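Local coordinates for protein geranyl diphosphate synthase small subunit (Antirrhinum majus, PDB 3QKC) that probably serves as a partner subunit that, joined to a catalytic large subunit, steers prenyl chain synthesis toward geranyl diphosphate, the C10 precursor of monoterpenes, at residues 80-83 with 84-88. Numbering follows the deposited sequence.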
ATOM      1  N   ALA A  80      -5.482   0.075  -8.928  1.00 25.46           N
ATOM      2  CA  ALA A  80      -6.144   0.194  -7.634  1.00 25.95           C
ATOM      3  C   ALA A  80      -7.030   1.456  -7.554  1.00 27.09           C
ATOM      4  O   ALA A  80      -8.198   1.368  -7.157  1.00 28.11           O
ATOM      5  CB  ALA A  80      -5.162   0.105  -6.478  1.00 24.93           C
ATOM      6  N   ALA A  81      -6.482   2.601  -7.943  1.00 26.86           N
ATOM      7  CA  ALA A  81      -7.244   3.861  -8.032  1.00 27.80           C
ATOM      8  C   ALA A  81      -8.483   3.747  -8.946  1.00 28.90           C
ATOM      9  O   ALA A  81      -9.599   4.113  -8.545  1.00 29.65           O
ATOM     10  CB  ALA A  81      -6.327   4.979  -8.536  1.00 27.31           C
ATOM     11  N   TYR A  82      -8.276   3.232 -10.165  1.00 28.62           N
ATOM     12  CA  TYR A  82      -9.349   3.073 -11.148  1.00 29.87           C
ATOM     13  C   TYR A  82     -10.493   2.221 -10.592  1.00 30.01           C
ATOM     14  O   TYR A  82     -11.656   2.592 -10.690  1.00 30.25           O
ATOM     15  CB  TYR A  82      -8.788   2.454 -12.441  1.00 31.23           C
ATOM     16  CG  TYR A  82      -9.778   2.298 -13.577  1.00 34.37           C
ATOM     17  CD1 TYR A  82     -10.101   3.377 -14.412  1.00 33.12           C
ATOM     18  CD2 TYR A  82     -10.377   1.071 -13.828  1.00 33.22           C
ATOM     19  CE1 TYR A  82     -11.001   3.234 -15.458  1.00 36.22           C
ATOM     20  CE2 TYR A  82     -11.296   0.914 -14.864  1.00 36.38           C
ATOM     21  CZ  TYR A  82     -11.590   2.006 -15.680  1.00 35.07           C
ATOM     22  OH  TYR A  82     -12.482   1.847 -16.706  1.00 38.42           O
ATOM     23  N   THR A  83     -10.143   1.075 -10.016  1.00 30.31           N
ATOM     24  CA  THR A  83     -11.114   0.164  -9.402  1.00 31.30           C
ATOM     25  C   THR A  83     -11.924   0.852  -8.305  1.00 31.80           C
ATOM     26  O   THR A  83     -13.156   0.742  -8.254  1.00 32.81           O
ATOM     27  CB  THR A  83     -10.406  -1.037  -8.777  1.00 30.62           C
ATOM     28  OG1 THR A  83      -9.539  -1.633  -9.747  1.00 31.87           O
ATOM     29  CG2 THR A  83     -11.391  -2.049  -8.260  1.00 32.88           C
ATOM     30  N   HIS A  84     -11.233   1.538  -7.410  1.00 30.82           N
ATOM     31  CA  HIS A  84     -11.927   2.198  -6.311  1.00 31.10           C
ATOM     32  C   HIS A  84     -12.777   3.393  -6.731  1.00 32.09           C
ATOM     33  O   HIS A  84     -13.803   3.658  -6.112  1.00 33.15           O
ATOM     34  CB  HIS A  84     -10.954   2.551  -5.203  1.00 29.34           C
ATOM     35  CG  HIS A  84     -10.624   1.390  -4.325  1.00 28.92           C
ATOM     36  ND1 HIS A  84      -9.882   1.514  -3.178  1.00 28.55           N
ATOM     37  CD2 HIS A  84     -10.973   0.084  -4.409  1.00 29.34           C
ATOM     38  CE1 HIS A  84      -9.769   0.334  -2.596  1.00 28.64           C
ATOM     39  NE2 HIS A  84     -10.419  -0.554  -3.325  1.00 29.01           N
ATOM     40  N   GLU A  85     -12.351   4.082  -7.784  1.00 32.33           N
ATOM     41  CA  GLU A  85     -13.080   5.199  -8.356  1.00 34.38           C
ATOM     42  C   GLU A  85     -14.382   4.776  -9.021  1.00 35.43           C
ATOM     43  O   GLU A  85     -15.320   5.556  -9.085  1.00 35.87           O
ATOM     44  CB  GLU A  85     -12.226   5.910  -9.404  1.00 35.15           C
ATOM     45  CG  GLU A  85     -11.382   7.067  -8.865  1.00 41.32           C
ATOM     46  CD  GLU A  85     -10.180   7.372  -9.764  1.00 34.25           C
ATOM     47  OE1 GLU A  85      -9.092   7.609  -9.229  1.00 40.03           O
ATOM     48  OE2 GLU A  85     -10.310   7.348 -11.005  1.00 41.05           O
ATOM     49  N   ASN A  86     -14.404   3.560  -9.563  1.00 36.00           N
ATOM     50  CA  ASN A  86     -15.575   3.051 -10.257  1.00 37.68           C
ATOM     51  C   ASN A  86     -16.359   2.132  -9.358  1.00 39.15           C
ATOM     52  O   ASN A  86     -17.347   1.551  -9.777  1.00 41.30           O
ATOM     53  CB  ASN A  86     -15.162   2.340 -11.540  1.00 37.20           C
ATOM     54  CG  ASN A  86     -14.679   3.306 -12.613  1.00 37.48           C
ATOM     55  OD1 ASN A  86     -15.480   3.865 -13.355  1.00 38.30           O
ATOM     56  ND2 ASN A  86     -13.375   3.497 -12.698  1.00 35.75           N
ATOM     57  N   LEU A  87     -15.927   2.028  -8.106  1.00 38.70           N
ATOM     58  CA  LEU A  87     -16.595   1.196  -7.119  1.00 40.32           C
ATOM     59  C   LEU A  87     -17.997   1.731  -6.732  1.00 42.55           C
ATOM     60  O   LEU A  87     -18.123   2.849  -6.227  1.00 42.58           O
ATOM     61  CB  LEU A  87     -15.710   1.076  -5.890  1.00 39.28           C
ATOM     62  CG  LEU A  87     -16.226   0.271  -4.710  1.00 39.43           C
ATOM     63  CD1 LEU A  87     -16.436  -1.153  -5.138  1.00 40.30           C
ATOM     64  CD2 LEU A  87     -15.195   0.344  -3.588  1.00 38.75           C
ATOM     65  N   PRO A  88     -19.051   0.935  -6.972  1.00 45.15           N
ATOM     66  CA  PRO A  88     -20.407   1.362  -6.568  1.00 47.73           C
ATOM     67  C   PRO A  88     -20.560   1.409  -5.047  1.00 48.91           C
ATOM     68  O   PRO A  88     -20.414   0.388  -4.373  1.00 49.07           O
ATOM     69  CB  PRO A  88     -21.313   0.268  -7.145  1.00 48.71           C
ATOM     70  CG  PRO A  88     -20.513  -0.393  -8.196  1.00 51.67           C
ATOM     71  CD  PRO A  88     -19.084  -0.342  -7.703  1.00 45.72           C
TER
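At the C-terminal end of helix 68-85, in an all-helical isoprenyl diphosphate synthase fold, Asn86 folds back onto Tyr82. Glu85 and Asn86 probably occupy the places of the first two aspartates of the first aspartate-rich motif of catalytic relatives, with His84 just before it. Regular helical bonding runs up to this point: Glu85 N donates to Ala81 O at 2.9 Å, and His84 N to Ala80 O. The series continues with Asn86 N to Tyr82 O at 3.1 Å, and the same oxygen takes a second donor, Asn86 ND2, at 2.8 Å; the two arrive from opposite faces of the carbonyl plane. The side-chain bond is the straighter, with an N-H...O angle of 164°, and the oxygen lies close to the plane of the amide. Asn86 can make it because its CG sits beside its own backbone N (chi1 -72°), turning the amide back along the helix. The same ND2 lies 3.5 Å above the plane of the Tyr82 ring, over its centre, with ring and amide planes 50° apart. Replacing Tyr82 with an alanine would probably leave the Asn86 amide held through the backbone oxygen but without the aromatic face beside it, and open a gap next to Pro45 and Ile99. On another side of the turn, the Glu85 carboxylate swings back past Ala81, its OE1 3.9 Å from Ala81 CB, and bonds to Gln157. His84 NE2 donates to Leu109 O of the same chain, and the ring also packs on Leu109 of the second subunit. The ND2 bond and the tyrosine ring together probably limit the turning of the Asn86 amide; a carboxylate in this place, as in catalytic relatives, has no N-H to offer Tyr82 O.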